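Local coordinates for protein ribulose-1,5-bisphosphate carboxylase/oxygenase large subunit (PDB 3QFW) that belongs to the Rubisco-like proteins, relatives of ribulose-bisphosphate carboxylase with a TIM-barrel catalytic domain, and probably binds magnesium, its own reaction being uncertain, at residues 358-361 against 362-366. Residues are numbered along the deposited sequence; the frame is centred on the assembly and turned at random.
Sequences SRFV and NKVAD
Phe-360 and Val-364 meet one turn apart on the inner side of helix 353-366, where the CG2 methyl of Val-364 lies over one face of the ring. The evidence for a CH-pi contact is a distance of 4.1 Å from CG2 to the ring centroid, 28° off the normal; the methyl is offset toward the CE2 side of the ring, Phe-360 CE2 being its nearest ring atom at 3.6 Å. Chi1 of 179° swings the Phe-360 ring away from its own backbone N, and the Val-364 methyl that meets it is the one beside the backbone N. Both side chains are buried, resting on Val-327 of helix 327-334 and Thr-134 of strand 133-138, so this pair seats the C-terminal helix against the barrel.

Four consecutive i to i+4 hydrogen bonds satisfy the carbonyls of 358-361. Asn-362 N reaches Ser-358 O at 2.8 Å in a nearly straight bond, and Val-364 N reaches Phe-360 O at 3.0 Å. Lys-363 N bonds to Arg-359 O less straight, at 153°, while Ala-365 N completes the set on Val-361 O.

On the outer side, the amide of Asn-362 folds back over Ser-358: ND2 is 3.1 Å from Ser-358 O, but the angle is too poor for a hydrogen bond, leaving Asn-362 N as the donor to that carbonyl within this turn. The hydroxyl of Ser-358 is satisfied by Thr-354 O, one turn earlier. At the border between the two sides, Lys-363 passes Val-327 and Asn-328, and its NZ makes a long, weak ion pair with a sulfate, probably a crystallisation ion. Cohesion within this amphipathic turn thus comes from main-chain hydrogen bonds and one apolar contact, with no hydrogen bond or salt bridge linking its side chains.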
ATOM      1  N   SER B 358      31.427  15.361  10.508  1.00 41.43           N
ATOM      2  CA  SER B 358      31.630  16.116  11.733  1.00 34.90           C
ATOM      3  C   SER B 358      31.220  17.561  11.503  1.00 34.07           C
ATOM      4  O   SER B 358      30.596  18.182  12.356  1.00 33.90           O
ATOM      5  CB  SER B 358      33.097  16.049  12.173  1.00 42.69           C
ATOM      6  OG  SER B 358      33.485  14.715  12.457  1.00 43.75           O
ATOM      7  N   ARG B 359      31.573  18.083  10.336  1.00 34.04           N
ATOM      8  CA  ARG B 359      31.237  19.449   9.965  1.00 37.80           C
ATOM      9  C   ARG B 359      29.741  19.663  10.104  1.00 39.18           C
ATOM     10  O   ARG B 359      29.291  20.629  10.711  1.00 35.88           O
ATOM     11  CB  ARG B 359      31.662  19.716   8.520  1.00 45.74           C
ATOM     12  CG  ARG B 359      32.799  20.697   8.373  1.00 52.90           C
ATOM     13  CD  ARG B 359      32.296  22.127   8.470  1.00 57.64           C
ATOM     14  NE  ARG B 359      33.390  23.086   8.601  1.00 58.27           N
ATOM     15  CZ  ARG B 359      34.175  23.471   7.599  1.00 64.93           C
ATOM     16  NH1 ARG B 359      33.997  22.976   6.381  1.00 65.10           N
ATOM     17  NH2 ARG B 359      35.145  24.350   7.818  1.00 67.91           N
ATOM     18  N   PHE B 360      28.973  18.746   9.525  1.00 35.83           N
ATOM     19  CA  PHE B 360      27.519  18.825   9.578  1.00 40.34           C
ATOM     20  C   PHE B 360      27.016  18.712  11.011  1.00 34.78           C
ATOM     21  O   PHE B 360      26.250  19.553  11.486  1.00 36.33           O
ATOM     22  CB  PHE B 360      26.903  17.720   8.724  1.00 37.60           C
ATOM     23  CG  PHE B 360      25.405  17.715   8.735  1.00 38.31           C
ATOM     24  CD1 PHE B 360      24.690  18.403   7.770  1.00 43.61           C
ATOM     25  CD2 PHE B 360      24.710  17.021   9.712  1.00 39.80           C
ATOM     26  CE1 PHE B 360      23.301  18.399   7.781  1.00 42.06           C
ATOM     27  CE2 PHE B 360      23.320  17.011   9.723  1.00 38.91           C
ATOM     28  CZ  PHE B 360      22.623  17.707   8.767  1.00 36.31           C
ATOM     29  N   VAL B 361      27.436  17.653  11.685  1.00 32.60           N
ATOM     30  CA  VAL B 361      27.048  17.425  13.063  1.00 34.87           C
ATOM     31  C   VAL B 361      27.327  18.644  13.950  1.00 36.68           C
ATOM     32  O   VAL B 361      26.470  19.049  14.741  1.00 36.06           O
ATOM     33  CB  VAL B 361      27.757  16.183  13.629  1.00 35.19           C
ATOM     34  CG1 VAL B 361      27.688  16.168  15.150  1.00 35.17           C
ATOM     35  CG2 VAL B 361      27.166  14.921  13.033  1.00 33.85           C
ATOM     36  N   ASN B 362      28.515  19.236  13.821  1.00 35.13           N
ATOM     37  CA  ASN B 362      28.863  20.398  14.641  1.00 36.77           C
ATOM     38  C   ASN B 362      28.034  21.622  14.296  1.00 34.62           C
ATOM     39  O   ASN B 362      27.679  22.408  15.172  1.00 35.56           O
ATOM     40  CB  ASN B 362      30.360  20.725  14.542  1.00 37.24           C
ATOM     41  CG  ASN B 362      31.231  19.651  15.155  1.00 42.19           C
ATOM     42  OD1 ASN B 362      30.849  19.018  16.140  1.00 44.44           O
ATOM     43  ND2 ASN B 362      32.405  19.430  14.571  1.00 44.04           N
ATOM     44  N   LYS B 363      27.726  21.784  13.014  1.00 36.33           N
ATOM     45  CA  LYS B 363      26.878  22.885  12.574  1.00 39.91           C
ATOM     46  C   LYS B 363      25.502  22.780  13.239  1.00 35.35           C
ATOM     47  O   LYS B 363      24.945  23.772  13.730  1.00 33.59           O
ATOM     48  CB  LYS B 363      26.759  22.870  11.052  1.00 39.88           C
ATOM     49  CG  LYS B 363      25.829  23.915  10.461  1.00 44.57           C
ATOM     50  CD  LYS B 363      26.521  25.243  10.232  1.00 42.96           C
ATOM     51  CE  LYS B 363      25.868  25.978   9.066  1.00 42.48           C
ATOM     52  NZ  LYS B 363      26.240  27.415   9.004  1.00 51.68           N
ATOM     53  N   VAL B 364      24.971  21.566  13.291  1.00 33.48           N
ATOM     54  CA  VAL B 364      23.672  21.336  13.921  1.00 33.75           C
ATOM     55  C   VAL B 364      23.727  21.592  15.430  1.00 31.66           C
ATOM     56  O   VAL B 364      22.877  22.286  15.996  1.00 32.91           O
ATOM     57  CB  VAL B 364      23.144  19.896  13.627  1.00 35.19           C
ATOM     58  CG1 VAL B 364      21.868  19.621  14.402  1.00 33.43           C
ATOM     59  CG2 VAL B 364      22.918  19.711  12.135  1.00 33.82           C
ATOM     60  N   ALA B 365      24.744  21.043  16.084  1.00 36.32           N
ATOM     61  CA  ALA B 365      24.866  21.185  17.533  1.00 38.34           C
ATOM     62  C   ALA B 365      24.997  22.647  17.968  1.00 37.17           C
ATOM     63  O   ALA B 365      24.513  23.023  19.033  1.00 37.02           O
ATOM     64  CB  ALA B 365      26.034  20.353  18.058  1.00 38.46           C
ATOM     65  N   ASP B 366      25.632  23.461  17.125  1.00 38.57           N
ATOM     66  CA  ASP B 366      25.934  24.857  17.452  1.00 37.78           C
ATOM     67  C   ASP B 366      24.738  25.776  17.261  1.00 39.21           C
ATOM     68  O   ASP B 366      24.750  26.941  17.698  1.00 34.90           O
ATOM     69  CB  ASP B 366      27.097  25.365  16.596  1.00 40.99           C
ATOM     70  CG  ASP B 366      28.422  24.718  16.963  1.00 41.40           C
ATOM     71  OD1 ASP B 366      28.533  24.169  18.080  1.00 40.58           O
ATOM     72  OD2 ASP B 366      29.351  24.760  16.130  1.00 42.14           O
TER